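Local structure of nucleoside-diphosphate sugar epimerase (SulA family) (Corynebacterium glutamicum, 3OH8) at residues Ser251-Gly256 against Phe301-Val306; Val255-His260 against Val281-Glu286; Glu265-Glu270 against Gln413-Ala418; Phe337-Ile342 against Asn368-Ala373. The protein probably acts as a dinucleotide-dependent epimerase of nucleoside-diphosphate sugars, using a Rossmann-type domain. One frame throughout, in Å; residues are numbered along the deposited sequence.

Contact 1: Ser251-Gly256 against Phe301-Val306; sequences SASAVG and FIRTGV
Ser251 and Ala252 pair in parallel with Phe301 and Ile302, the CA atoms of Ser251 and Phe301 lying 5.0 Å apart, where strand 248-254 runs beside strand 298-308 in the Rossmann-type sheet of the epimerase/dehydratase fold. The axes of the short strands are inclined at 35° to each other. Ile302 uses both of its backbone groups on this neighbour. Its N donates to Ser251 O at 3.0 Å, while Ile302 O takes the N-H of Ser253 at 2.9 Å from above the carbonyl plane. Farther along, Val255 has already entered a 3-10 turn, yet its N still reaches Thr304 O at 3.2 Å.

Ser253, Phe301 and Arg303 share one face of the sheet. Ser253 CB meets Phe301 CB at 4.1 Å, and Ser253 OG passes 3.9 Å from Arg303 CG. With OG anti to the backbone N (chi1 -174°), the serine hydroxyl is turned to Glu286, whose carboxylate also forms a salt bridge with Arg303 NE. The extended arginine chain carries its guanidinium beyond the sheet to that partner and to Tyr258 OH. On the opposite face, Ala252, Ile302 and Thr304 are covered by helix 342-354 through Leu345 and Tyr349. At the end of the pairing both methyls of Val255 lie against the Thr304 carbonyl, CG2 approaching Thr304 O to 3.5 Å.

Contact 2: Val255-His260 against Val281-Glu286; sequences VGFYGH and VCRDWE
A 3-10 turn, Val255-Tyr258, follows strand 248-254 and rests on helix 277-287 chiefly through Phe257, which touches Cys282, Arg283 and Glu286. The turn is closed by Tyr258 N donating to Val255 O and continued by Gly259 N to Gly256 O. Cys282 points at the backbone of the turn: its SG lies 3.6 Å from Phe257 N and 3.8 Å from Gly256 C, a van der Waals approach, while Cys282 CB meets Phe257 CB at 4.0 Å. In the Rossmann-type domain this joins the end of a central strand to one of the helices flanking the sheet. The Phe257 ring, carried away from its own N by an anti chi1 of 175°, reaches across the side of the helix, crossing Arg283 and Glu286 at about right angles. Its CE1 atom sits 3.8 Å from Arg283 CG, whose chain then bends so that NH1 can bond Ser273 OG. Next along the ring, CD1 approaches Glu286 OE2 to 3.8 Å, obliquely, with ring and carboxylate planes parallel. That carboxylate, the one that binds Arg303, arrives on a chain extended beyond CG. Arg303 also makes a cation-pi contact with Phe257. Within the turn, Phe257 CD2 stands 3.6 Å above the ring plane of Tyr258.

Contact 3: Glu265-Glu270 against Gln413-Ala418; sequences EILTEE and QRTAPA
Two backbone hydrogen bonds centre on Leu267, which faces Thr415 in a short parallel pairing. Leu267 N donates to Arg414 O at 2.9 Å from above the carbonyl plane, and Ala416 N returns an almost straight bond (176°) to Leu267 O at 2.7 Å. The same carbonyls also receive CA-H...O contacts, Arg414 O from Ile266 CA and Leu267 O from Thr415 CA. A bridging water extends the ladder, donating to Glu265 O at 2.7 Å and accepting from Arg414 N at 2.9 Å.

Side-chain packing flanks the backbone bonds. Ile266 CG1 covers one face of the Arg414 guanidinium, 3.7 Å above its plane and displaced to the rim, while the extended arginine chain takes NH1 on to Asp264 O. The other branch of Ile266, CG2, meets Ala416 CB at 4.0 Å. Leu267 CD1 packs on CA and CB of Gln413, and Thr268 CG2 is pressed tightly on Ala418 CB at 3.4 Å.

Among the charged groups, Glu269 folds back at chi2 (85°), which brings its carboxylate beside the first turn of helix 418-422. There OE1 accepts from Ala419 N and OE2 from Asn363 N. The helix end would probably favour the negative charge.

Pro417 occupies the N-cap position of that helix. This short, weakly bonded parallel pair, its axes 54° apart, ties the epimerase/dehydratase region to the DUF1731 region, an arrangement consistent with the Rossmann and C-terminal parts of extended short-chain dehydrogenases/reductases.

Contact 4: Phe337-Ile342 against Asn368-Ala373; sequences FSWIAI and NPVSNA
Trp339 NE1 donates to Asn368 O at 2.8 Å, and Phe337 N donates to Val370 O at 2.7 Å. The second bond runs nearly along the C=O axis. The first is more bent (148°): the indole nitrogen sits above the carbonyl plane of Asn368, and the oxygen is tilted 20° from the ring plane. A weak return bond, Val370 N to Phe337 O at 3.4 Å, completes an antiparallel hydrogen-bonded pair. Pro369 CB lies 3.6 Å from the same Phe337 O, and Val370 CG2 comes to the edge of the Phe337 ring.

The indole is directed to Asn368 by a chi1 that sets CG between its own backbone N and carbonyl carbon (chi1 65°). Beyond this shell, Ile432 and Ala435 of helix 432-440 pack on Trp339, Asn368 ND2 bonds Thr430 O, and Phe337 rests on Val306 of strand 298-308. Ser371 caps the following helix 372-378 through OG to Asp374 N.

Strand 336-341, which lies between 298-308 and 370-371 in the sheet, therefore grips 368-373 by one backbone and one side-chain donor. The indole N-H of buried Trp339 is satisfied by a main-chain carbonyl, a bond that also restrains the rotation of the ring.

How the contacts relate
Contacts 1 and 2 share Val255 and Gly256, their centres 8 Å apart, and are locked together at Glu286, where Ser253 OG lies 2.6 Å and Arg303 NE 2.9 Å from Glu286 OE2. Contact 4 belongs to the same sheet as contact 1: Val306 N is 2.7 Å from Ser338 O, so strand 298-308 links the two. Contact 3 lies about 12 Å, between centres, from both contact 1 and contact 4. It meets contact 4 where Thr415 OG1 and Ser338 OG are 3.2 Å apart, and contact 2 where Tyr258 OH approaches Thr268 O to 3.2 Å. Val255 touches Gln413, Thr415 and Ser338, bringing the end of strand 248-254 into this junction.

Contact 1: Ser251-Gly256 against Phe301-Val306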
loop_
_atom_site.group_PDB
_atom_site.type_symbol
_atom_site.label_atom_id
_atom_site.label_comp_id
_atom_site.label_asym_id
_atom_site.label_seq_id
_atom_site.Cartn_x
_atom_site.Cartn_y
_atom_site.Cartn_z
ATOM N N SER A 251 1.941 11.090 13.139
ATOM C CA SER A 251 3.324 11.408 12.809
ATOM C C SER A 251 4.175 10.142 12.652
ATOM O O SER A 251 4.133 9.256 13.502
ATOM C CB SER A 251 3.924 12.308 13.907
ATOM O OG SER A 251 5.158 12.846 13.481
ATOM N N ALA A 252 4.941 10.056 11.573
ATOM C CA ALA A 252 5.810 8.901 11.371
ATOM C C ALA A 252 6.838 8.806 12.501
ATOM O O ALA A 252 7.307 9.820 13.012
ATOM C CB ALA A 252 6.522 9.000 10.033
ATOM N N SER A 253 7.177 7.586 12.900
ATOM C CA SER A 253 8.299 7.385 13.811
ATOM C C SER A 253 8.966 6.085 13.400
ATOM O O SER A 253 8.852 5.686 12.242
ATOM C CB SER A 253 7.847 7.358 15.273
ATOM O OG SER A 253 8.975 7.305 16.135
ATOM N N ALA A 254 9.655 5.415 14.324
ATOM C CA ALA A 254 10.386 4.194 13.965
ATOM C C ALA A 254 10.618 3.314 15.174
ATOM O O ALA A 254 10.715 3.805 16.296
ATOM C CB ALA A 254 11.743 4.556 13.308
ATOM N N VAL A 255 10.728 2.011 14.945
ATOM C CA VAL A 255 11.037 1.085 16.027
ATOM C C VAL A 255 12.438 1.382 16.565
ATOM O O VAL A 255 12.829 0.891 17.635
ATOM C CB VAL A 255 10.968 -0.372 15.554
ATOM C CG1 VAL A 255 9.509 -0.771 15.240
ATOM C CG2 VAL A 255 11.848 -0.553 14.336
ATOM N N GLY A 256 13.181 2.194 15.816
ATOM C CA GLY A 256 14.490 2.669 16.237
ATOM C C GLY A 256 14.400 3.409 17.556
ATOM O O GLY A 256 15.405 3.639 18.222
ATOM N N PHE A 301 2.127 8.255 17.158
ATOM C CA PHE A 301 3.441 8.045 16.566
ATOM C C PHE A 301 3.440 6.657 15.983
ATOM O O PHE A 301 3.248 5.673 16.701
ATOM C CB PHE A 301 4.540 8.134 17.633
ATOM C CG PHE A 301 4.380 9.293 18.560
ATOM C CD1 PHE A 301 4.536 10.587 18.095
ATOM C CD2 PHE A 301 4.081 9.093 19.896
ATOM C CE1 PHE A 301 4.389 11.661 18.941
ATOM C CE2 PHE A 301 3.929 10.169 20.752
ATOM C CZ PHE A 301 4.080 11.455 20.267
ATOM N N ILE A 302 3.634 6.571 14.677
ATOM C CA ILE A 302 3.619 5.276 14.001
ATOM C C ILE A 302 5.056 4.764 13.956
ATOM O O ILE A 302 5.809 5.082 13.041
ATOM C CB ILE A 302 3.027 5.404 12.582
ATOM C CG1 ILE A 302 1.650 6.075 12.647
ATOM C CG2 ILE A 302 2.917 4.042 11.904
ATOM C CD1 ILE A 302 0.695 5.449 13.674
ATOM N N ARG A 303 5.439 4.004 14.983
ATOM C CA ARG A 303 6.777 3.444 15.044
ATOM C C ARG A 303 6.859 2.277 14.069
ATOM O O ARG A 303 6.486 1.156 14.391
ATOM C CB ARG A 303 7.112 3.003 16.479
ATOM C CG ARG A 303 7.025 4.151 17.485
ATOM C CD ARG A 303 7.432 3.727 18.914
ATOM N NE ARG A 303 7.402 4.873 19.821
ATOM C CZ ARG A 303 7.317 4.784 21.145
ATOM N NH1 ARG A 303 7.246 3.597 21.746
ATOM N NH2 ARG A 303 7.292 5.892 21.866
ATOM N N THR A 304 7.349 2.561 12.869
ATOM C CA THR A 304 7.348 1.589 11.788
ATOM C C THR A 304 8.547 0.650 11.805
ATOM O O THR A 304 9.680 1.059 12.091
ATOM C CB THR A 304 7.367 2.296 10.431
ATOM O OG1 THR A 304 6.393 3.346 10.437
ATOM C CG2 THR A 304 7.042 1.295 9.330
ATOM N N GLY A 305 8.286 -0.608 11.479
ATOM C CA GLY A 305 9.340 -1.569 11.218
ATOM C C GLY A 305 9.833 -1.336 9.808
ATOM O O GLY A 305 9.583 -0.283 9.231
ATOM N N VAL A 306 10.530 -2.320 9.257
ATOM C CA VAL A 306 10.994 -2.251 7.890
ATOM C C VAL A 306 9.834 -2.608 6.964
ATOM O O VAL A 306 9.326 -3.723 6.990
ATOM C CB VAL A 306 12.150 -3.238 7.643
ATOM C CG1 VAL A 306 12.489 -3.294 6.148
ATOM C CG2 VAL A 306 13.362 -2.843 8.477
#

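Contact 2: Val255-His260 against Val281-Glu286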
loop_
_atom_site.group_PDB
_atom_site.type_symbol
_atom_site.label_atom_id
_atom_site.label_comp_id
_atom_site.label_asym_id
_atom_site.label_seq_id
_atom_site.Cartn_x
_atom_site.Cartn_y
_atom_site.Cartn_z
ATOM N N VAL A 255 10.728 2.011 14.945
ATOM C CA VAL A 255 11.037 1.085 16.027
ATOM C C VAL A 255 12.438 1.382 16.565
ATOM O O VAL A 255 12.829 0.891 17.635
ATOM C CB VAL A 255 10.968 -0.372 15.554
ATOM C CG1 VAL A 255 9.509 -0.771 15.240
ATOM C CG2 VAL A 255 11.848 -0.553 14.336
ATOM N N GLY A 256 13.181 2.194 15.816
ATOM C CA GLY A 256 14.490 2.669 16.237
ATOM C C GLY A 256 14.400 3.409 17.556
ATOM O O GLY A 256 15.405 3.639 18.222
ATOM N N PHE A 257 13.182 3.795 17.926
ATOM C CA PHE A 257 12.912 4.368 19.236
ATOM C C PHE A 257 13.443 3.465 20.358
ATOM O O PHE A 257 13.888 3.957 21.395
ATOM C CB PHE A 257 11.407 4.563 19.415
ATOM C CG PHE A 257 11.011 5.031 20.792
ATOM C CD1 PHE A 257 10.952 6.391 21.090
ATOM C CD2 PHE A 257 10.689 4.121 21.785
ATOM C CE1 PHE A 257 10.584 6.835 22.359
ATOM C CE2 PHE A 257 10.326 4.554 23.055
ATOM C CZ PHE A 257 10.275 5.918 23.341
ATOM N N TYR A 258 13.366 2.151 20.152
ATOM C CA TYR A 258 13.746 1.192 21.180
ATOM C C TYR A 258 15.249 0.947 21.187
ATOM O O TYR A 258 15.768 0.182 22.015
ATOM C CB TYR A 258 12.982 -0.133 20.995
ATOM C CG TYR A 258 11.497 0.066 21.013
ATOM C CD1 TYR A 258 10.846 0.434 22.183
ATOM C CD2 TYR A 258 10.741 -0.081 19.851
ATOM C CE1 TYR A 258 9.476 0.638 22.207
ATOM C CE2 TYR A 258 9.364 0.123 19.862
ATOM C CZ TYR A 258 8.746 0.485 21.035
ATOM O OH TYR A 258 7.406 0.694 21.049
ATOM N N GLY A 259 15.941 1.604 20.267
ATOM C CA GLY A 259 17.361 1.383 20.100
ATOM C C GLY A 259 17.581 0.396 18.975
ATOM O O GLY A 259 16.656 -0.316 18.562
ATOM N N HIS A 260 18.808 0.341 18.473
ATOM C CA HIS A 260 19.104 -0.523 17.340
ATOM C C HIS A 260 19.170 -1.995 17.744
ATOM O O HIS A 260 18.946 -2.877 16.919
ATOM C CB HIS A 260 20.381 -0.066 16.609
ATOM C CG HIS A 260 21.657 -0.504 17.260
ATOM N ND1 HIS A 260 22.365 -1.608 16.838
ATOM C CD2 HIS A 260 22.364 0.024 18.286
ATOM C CE1 HIS A 260 23.449 -1.748 17.582
ATOM N NE2 HIS A 260 23.471 -0.769 18.468
ATOM N N VAL A 281 17.405 10.213 18.609
ATOM C CA VAL A 281 16.795 10.874 17.460
ATOM C C VAL A 281 15.291 10.655 17.458
ATOM O O VAL A 281 14.520 11.604 17.328
ATOM C CB VAL A 281 17.378 10.365 16.127
ATOM C CG1 VAL A 281 16.497 10.801 14.966
ATOM C CG2 VAL A 281 18.813 10.870 15.956
ATOM N N CYS A 282 14.875 9.409 17.636
ATOM C CA CYS A 282 13.452 9.104 17.660
ATOM C C CYS A 282 12.711 9.746 18.829
ATOM O O CYS A 282 11.579 10.205 18.657
ATOM C CB CYS A 282 13.214 7.590 17.607
ATOM S SG CYS A 282 13.822 6.847 16.084
ATOM N N ARG A 283 13.324 9.782 20.013
ATOM C CA ARG A 283 12.698 10.471 21.146
ATOM C C ARG A 283 12.458 11.936 20.796
ATOM O O ARG A 283 11.381 12.477 21.054
ATOM C CB ARG A 283 13.554 10.398 22.431
ATOM C CG ARG A 283 13.650 9.009 23.091
ATOM C CD ARG A 283 14.284 9.088 24.496
ATOM N NE ARG A 283 15.655 9.605 24.471
ATOM C CZ ARG A 283 16.746 8.843 24.354
ATOM N NH1 ARG A 283 16.637 7.523 24.236
ATOM N NH2 ARG A 283 17.948 9.398 24.346
ATOM N N ASP A 284 13.475 12.587 20.238
ATOM C CA ASP A 284 13.357 13.997 19.869
ATOM C C ASP A 284 12.317 14.186 18.768
ATOM O O ASP A 284 11.536 15.134 18.782
ATOM C CB ASP A 284 14.692 14.513 19.364
ATOM C CG ASP A 284 15.748 14.579 20.464
ATOM O OD1 ASP A 284 15.378 14.434 21.647
ATOM O OD2 ASP A 284 16.937 14.768 20.138
ATOM N N TRP A 285 12.335 13.277 17.800
ATOM C CA TRP A 285 11.408 13.327 16.676
ATOM C C TRP A 285 9.957 13.246 17.177
ATOM O O TRP A 285 9.086 14.015 16.755
ATOM C CB TRP A 285 11.753 12.162 15.752
ATOM C CG TRP A 285 11.025 12.061 14.463
ATOM C CD1 TRP A 285 10.226 12.998 13.873
ATOM C CD2 TRP A 285 11.049 10.933 13.582
ATOM N NE1 TRP A 285 9.745 12.517 12.671
ATOM C CE2 TRP A 285 10.237 11.253 12.471
ATOM C CE3 TRP A 285 11.681 9.683 13.628
ATOM C CZ2 TRP A 285 10.035 10.363 11.409
ATOM C CZ3 TRP A 285 11.477 8.798 12.579
ATOM C CH2 TRP A 285 10.653 9.143 11.482
ATOM N N GLU A 286 9.696 12.332 18.101
ATOM C CA GLU A 286 8.373 12.255 18.702
ATOM C C GLU A 286 8.056 13.470 19.580
ATOM O O GLU A 286 6.945 14.005 19.550
ATOM C CB GLU A 286 8.227 10.944 19.480
ATOM C CG GLU A 286 8.275 9.726 18.552
ATOM C CD GLU A 286 8.021 8.424 19.279
ATOM O OE1 GLU A 286 7.664 8.469 20.475
ATOM O OE2 GLU A 286 8.188 7.357 18.656
#

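Contact 3: Glu265-Glu270 against Gln413-Ala418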
loop_
_atom_site.group_PDB
_atom_site.type_symbol
_atom_site.label_atom_id
_atom_site.label_comp_id
_atom_site.label_asym_id
_atom_site.label_seq_id
_atom_site.Cartn_x
_atom_site.Cartn_y
_atom_site.Cartn_z
ATOM N N GLU A 265 14.542 -9.202 23.969
ATOM C CA GLU A 265 13.484 -8.508 24.691
ATOM C C GLU A 265 12.338 -8.175 23.743
ATOM O O GLU A 265 12.556 -7.625 22.664
ATOM C CB GLU A 265 14.016 -7.224 25.320
ATOM C CG GLU A 265 12.966 -6.438 26.076
ATOM C CD GLU A 265 13.477 -5.087 26.520
ATOM O OE1 GLU A 265 14.688 -4.840 26.348
ATOM O OE2 GLU A 265 12.681 -4.275 27.041
ATOM N N ILE A 266 11.123 -8.536 24.140
ATOM C CA ILE A 266 9.953 -8.265 23.322
ATOM C C ILE A 266 9.579 -6.807 23.520
ATOM O O ILE A 266 9.299 -6.380 24.635
ATOM C CB ILE A 266 8.773 -9.158 23.724
ATOM C CG1 ILE A 266 9.049 -10.612 23.320
ATOM C CG2 ILE A 266 7.490 -8.665 23.086
ATOM C CD1 ILE A 266 7.975 -11.585 23.758
ATOM N N LEU A 267 9.597 -6.038 22.440
ATOM C CA LEU A 267 9.362 -4.598 22.533
ATOM C C LEU A 267 7.902 -4.229 22.279
ATOM O O LEU A 267 7.341 -4.519 21.218
ATOM C CB LEU A 267 10.283 -3.845 21.561
ATOM C CG LEU A 267 11.771 -4.159 21.765
ATOM C CD1 LEU A 267 12.592 -3.750 20.538
ATOM C CD2 LEU A 267 12.289 -3.475 23.039
ATOM N N THR A 268 7.306 -3.572 23.265
ATOM C CA THR A 268 5.911 -3.158 23.224
ATOM C C THR A 268 5.875 -1.644 23.366
ATOM O O THR A 268 6.875 -1.035 23.713
ATOM C CB THR A 268 5.141 -3.792 24.404
ATOM O OG1 THR A 268 4.954 -5.192 24.147
ATOM C CG2 THR A 268 3.795 -3.142 24.597
ATOM N N GLU A 269 4.725 -1.027 23.126
ATOM C CA GLU A 269 4.635 0.414 23.308
ATOM C C GLU A 269 4.875 0.800 24.771
ATOM O O GLU A 269 5.001 1.982 25.098
ATOM C CB GLU A 269 3.296 0.946 22.794
ATOM C CG GLU A 269 3.081 0.735 21.270
ATOM C CD GLU A 269 2.519 -0.639 20.912
ATOM O OE1 GLU A 269 2.333 -1.480 21.819
ATOM O OE2 GLU A 269 2.250 -0.882 19.715
ATOM N N GLU A 270 4.946 -0.204 25.642
ATOM C CA GLU A 270 5.250 0.011 27.058
ATOM C C GLU A 270 6.747 0.021 27.322
ATOM O O GLU A 270 7.192 0.498 28.365
ATOM C CB GLU A 270 4.654 -1.107 27.918
ATOM C CG GLU A 270 3.192 -1.344 27.727
ATOM C CD GLU A 270 2.358 -0.430 28.571
ATOM O OE1 GLU A 270 1.650 -0.945 29.464
ATOM O OE2 GLU A 270 2.413 0.800 28.344
ATOM N N GLN A 413 15.482 -6.039 16.705
ATOM C CA GLN A 413 14.343 -5.443 17.383
ATOM C C GLN A 413 13.196 -6.439 17.342
ATOM O O GLN A 413 12.616 -6.689 16.280
ATOM C CB GLN A 413 13.970 -4.107 16.725
ATOM C CG GLN A 413 15.056 -3.037 16.891
ATOM C CD GLN A 413 15.292 -2.194 15.643
ATOM O OE1 GLN A 413 15.754 -1.054 15.731
ATOM N NE2 GLN A 413 14.982 -2.751 14.481
ATOM N N ARG A 414 12.908 -7.035 18.497
ATOM C CA ARG A 414 11.862 -8.037 18.595
ATOM C C ARG A 414 10.547 -7.355 18.954
ATOM O O ARG A 414 10.003 -7.566 20.042
ATOM C CB ARG A 414 12.232 -9.105 19.624
ATOM C CG ARG A 414 11.332 -10.337 19.608
ATOM C CD ARG A 414 11.722 -11.316 20.714
ATOM N NE ARG A 414 10.938 -12.543 20.648
ATOM C CZ ARG A 414 11.081 -13.573 21.476
ATOM N NH1 ARG A 414 11.989 -13.530 22.446
ATOM N NH2 ARG A 414 10.310 -14.648 21.331
ATOM N N THR A 415 10.042 -6.543 18.026
ATOM C CA THR A 415 8.900 -5.688 18.298
ATOM C C THR A 415 7.571 -6.457 18.223
ATOM O O THR A 415 7.391 -7.352 17.386
ATOM C CB THR A 415 8.863 -4.482 17.331
ATOM O OG1 THR A 415 10.199 -4.028 17.053
ATOM C CG2 THR A 415 8.075 -3.338 17.943
ATOM N N ALA A 416 6.649 -6.114 19.112
ATOM C CA ALA A 416 5.278 -6.622 19.039
ATOM C C ALA A 416 4.304 -5.454 18.850
ATOM O O ALA A 416 4.471 -4.391 19.459
ATOM C CB ALA A 416 4.919 -7.432 20.302
ATOM N N PRO A 417 3.304 -5.642 17.976
ATOM C CA PRO A 417 2.233 -4.653 17.807
ATOM C C PRO A 417 1.191 -4.817 18.911
ATOM O O PRO A 417 0.028 -5.127 18.649
ATOM C CB PRO A 417 1.654 -4.999 16.434
ATOM C CG PRO A 417 1.873 -6.505 16.313
ATOM C CD PRO A 417 3.136 -6.820 17.102
ATOM N N ALA A 418 1.618 -4.620 20.153
ATOM C CA ALA A 418 0.758 -4.904 21.303
ATOM C C ALA A 418 -0.500 -4.041 21.325
ATOM O O ALA A 418 -1.600 -4.532 21.596
ATOM C CB ALA A 418 1.542 -4.735 22.613
HETATM O O HOH W 1 14.502 -6.879 20.916
#

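Contact 4: Phe337-Ile342 against Asn368-Ala373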
loop_
_atom_site.group_PDB
_atom_site.type_symbol
_atom_site.label_atom_id
_atom_site.label_comp_id
_atom_site.label_asym_id
_atom_site.label_seq_id
_atom_site.Cartn_x
_atom_site.Cartn_y
_atom_site.Cartn_z
ATOM N N PHE A 337 14.458 -9.318 12.927
ATOM C CA PHE A 337 14.090 -8.445 11.829
ATOM C C PHE A 337 12.647 -7.993 12.053
ATOM O O PHE A 337 11.723 -8.794 11.994
ATOM C CB PHE A 337 14.227 -9.207 10.503
ATOM C CG PHE A 337 13.927 -8.383 9.286
ATOM C CD1 PHE A 337 14.597 -7.198 9.053
ATOM C CD2 PHE A 337 12.979 -8.808 8.363
ATOM C CE1 PHE A 337 14.323 -6.441 7.927
ATOM C CE2 PHE A 337 12.700 -8.058 7.235
ATOM C CZ PHE A 337 13.372 -6.871 7.014
ATOM N N SER A 338 12.477 -6.710 12.341
ATOM C CA SER A 338 11.169 -6.133 12.636
ATOM C C SER A 338 10.572 -5.546 11.345
ATOM O O SER A 338 11.004 -4.487 10.864
ATOM C CB SER A 338 11.329 -5.064 13.720
ATOM O OG SER A 338 10.145 -4.323 13.915
ATOM N N TRP A 339 9.595 -6.257 10.780
ATOM C CA TRP A 339 9.114 -5.987 9.422
ATOM C C TRP A 339 7.612 -5.765 9.417
ATOM O O TRP A 339 6.916 -6.196 10.327
ATOM C CB TRP A 339 9.412 -7.180 8.515
ATOM C CG TRP A 339 8.643 -8.395 8.925
ATOM C CD1 TRP A 339 9.005 -9.308 9.871
ATOM C CD2 TRP A 339 7.365 -8.823 8.426
ATOM N NE1 TRP A 339 8.034 -10.277 9.995
ATOM C CE2 TRP A 339 7.017 -10.007 9.112
ATOM C CE3 TRP A 339 6.479 -8.321 7.466
ATOM C CZ2 TRP A 339 5.820 -10.699 8.874
ATOM C CZ3 TRP A 339 5.288 -9.010 7.222
ATOM C CH2 TRP A 339 4.975 -10.187 7.923
ATOM N N ILE A 340 7.118 -5.105 8.374
ATOM C CA ILE A 340 5.679 -5.021 8.141
ATOM C C ILE A 340 5.408 -4.946 6.628
ATOM O O ILE A 340 6.162 -4.319 5.885
ATOM C CB ILE A 340 5.058 -3.801 8.874
ATOM C CG1 ILE A 340 3.529 -3.807 8.707
ATOM C CG2 ILE A 340 5.707 -2.486 8.383
ATOM C CD1 ILE A 340 2.785 -2.824 9.609
ATOM N N ALA A 341 4.360 -5.619 6.170
ATOM C CA ALA A 341 3.993 -5.562 4.751
ATOM C C ALA A 341 3.522 -4.152 4.480
ATOM O O ALA A 341 2.887 -3.532 5.339
ATOM C CB ALA A 341 2.894 -6.574 4.445
ATOM N N ILE A 342 3.871 -3.606 3.320
ATOM C CA ILE A 342 3.524 -2.211 3.077
ATOM C C ILE A 342 2.010 -1.964 3.224
ATOM O O ILE A 342 1.590 -0.924 3.743
ATOM C CB ILE A 342 4.055 -1.678 1.737
ATOM C CG1 ILE A 342 3.722 -0.188 1.623
ATOM C CG2 ILE A 342 3.509 -2.482 0.542
ATOM C CD1 ILE A 342 4.462 0.526 0.512
ATOM N N ASN A 368 4.585 -11.032 13.797
ATOM C CA ASN A 368 5.637 -12.055 13.816
ATOM C C ASN A 368 7.005 -11.622 13.280
ATOM O O ASN A 368 7.338 -11.902 12.125
ATOM C CB ASN A 368 5.171 -13.300 13.040
ATOM C CG ASN A 368 3.984 -13.980 13.692
ATOM O OD1 ASN A 368 4.046 -14.395 14.853
ATOM N ND2 ASN A 368 2.891 -14.079 12.961
ATOM N N PRO A 369 7.820 -10.962 14.123
ATOM C CA PRO A 369 9.197 -10.678 13.694
ATOM C C PRO A 369 9.970 -11.989 13.489
ATOM O O PRO A 369 9.623 -12.986 14.116
ATOM C CB PRO A 369 9.771 -9.858 14.853
ATOM C CG PRO A 369 8.904 -10.188 16.039
ATOM C CD PRO A 369 7.539 -10.493 15.490
ATOM N N VAL A 370 10.975 -12.000 12.615
ATOM C CA VAL A 370 11.715 -13.229 12.328
ATOM C C VAL A 370 13.210 -13.027 12.493
ATOM O O VAL A 370 13.698 -11.896 12.444
ATOM C CB VAL A 370 11.449 -13.744 10.887
ATOM C CG1 VAL A 370 9.956 -14.038 10.685
ATOM C CG2 VAL A 370 11.936 -12.741 9.873
ATOM N N SER A 371 13.940 -14.127 12.680
ATOM C CA SER A 371 15.402 -14.070 12.788
ATOM C C SER A 371 16.045 -13.784 11.437
ATOM O O SER A 371 15.493 -14.126 10.386
ATOM C CB SER A 371 15.943 -15.390 13.328
ATOM O OG SER A 371 15.798 -16.426 12.370
ATOM N N ASN A 372 17.212 -13.155 11.457
ATOM C CA ASN A 372 17.991 -12.973 10.237
ATOM C C ASN A 372 18.156 -14.300 9.486
ATOM O O ASN A 372 18.040 -14.355 8.259
ATOM C CB ASN A 372 19.366 -12.370 10.574
ATOM C CG ASN A 372 20.371 -12.512 9.431
ATOM O OD1 ASN A 372 20.348 -11.749 8.460
ATOM N ND2 ASN A 372 21.259 -13.495 9.546
ATOM N N ALA A 373 18.430 -15.367 10.230
ATOM C CA ALA A 373 18.572 -16.695 9.632
ATOM C C ALA A 373 17.301 -17.108 8.892
ATOM O O ALA A 373 17.359 -17.638 7.785
ATOM C CB ALA A 373 18.924 -17.726 10.705
#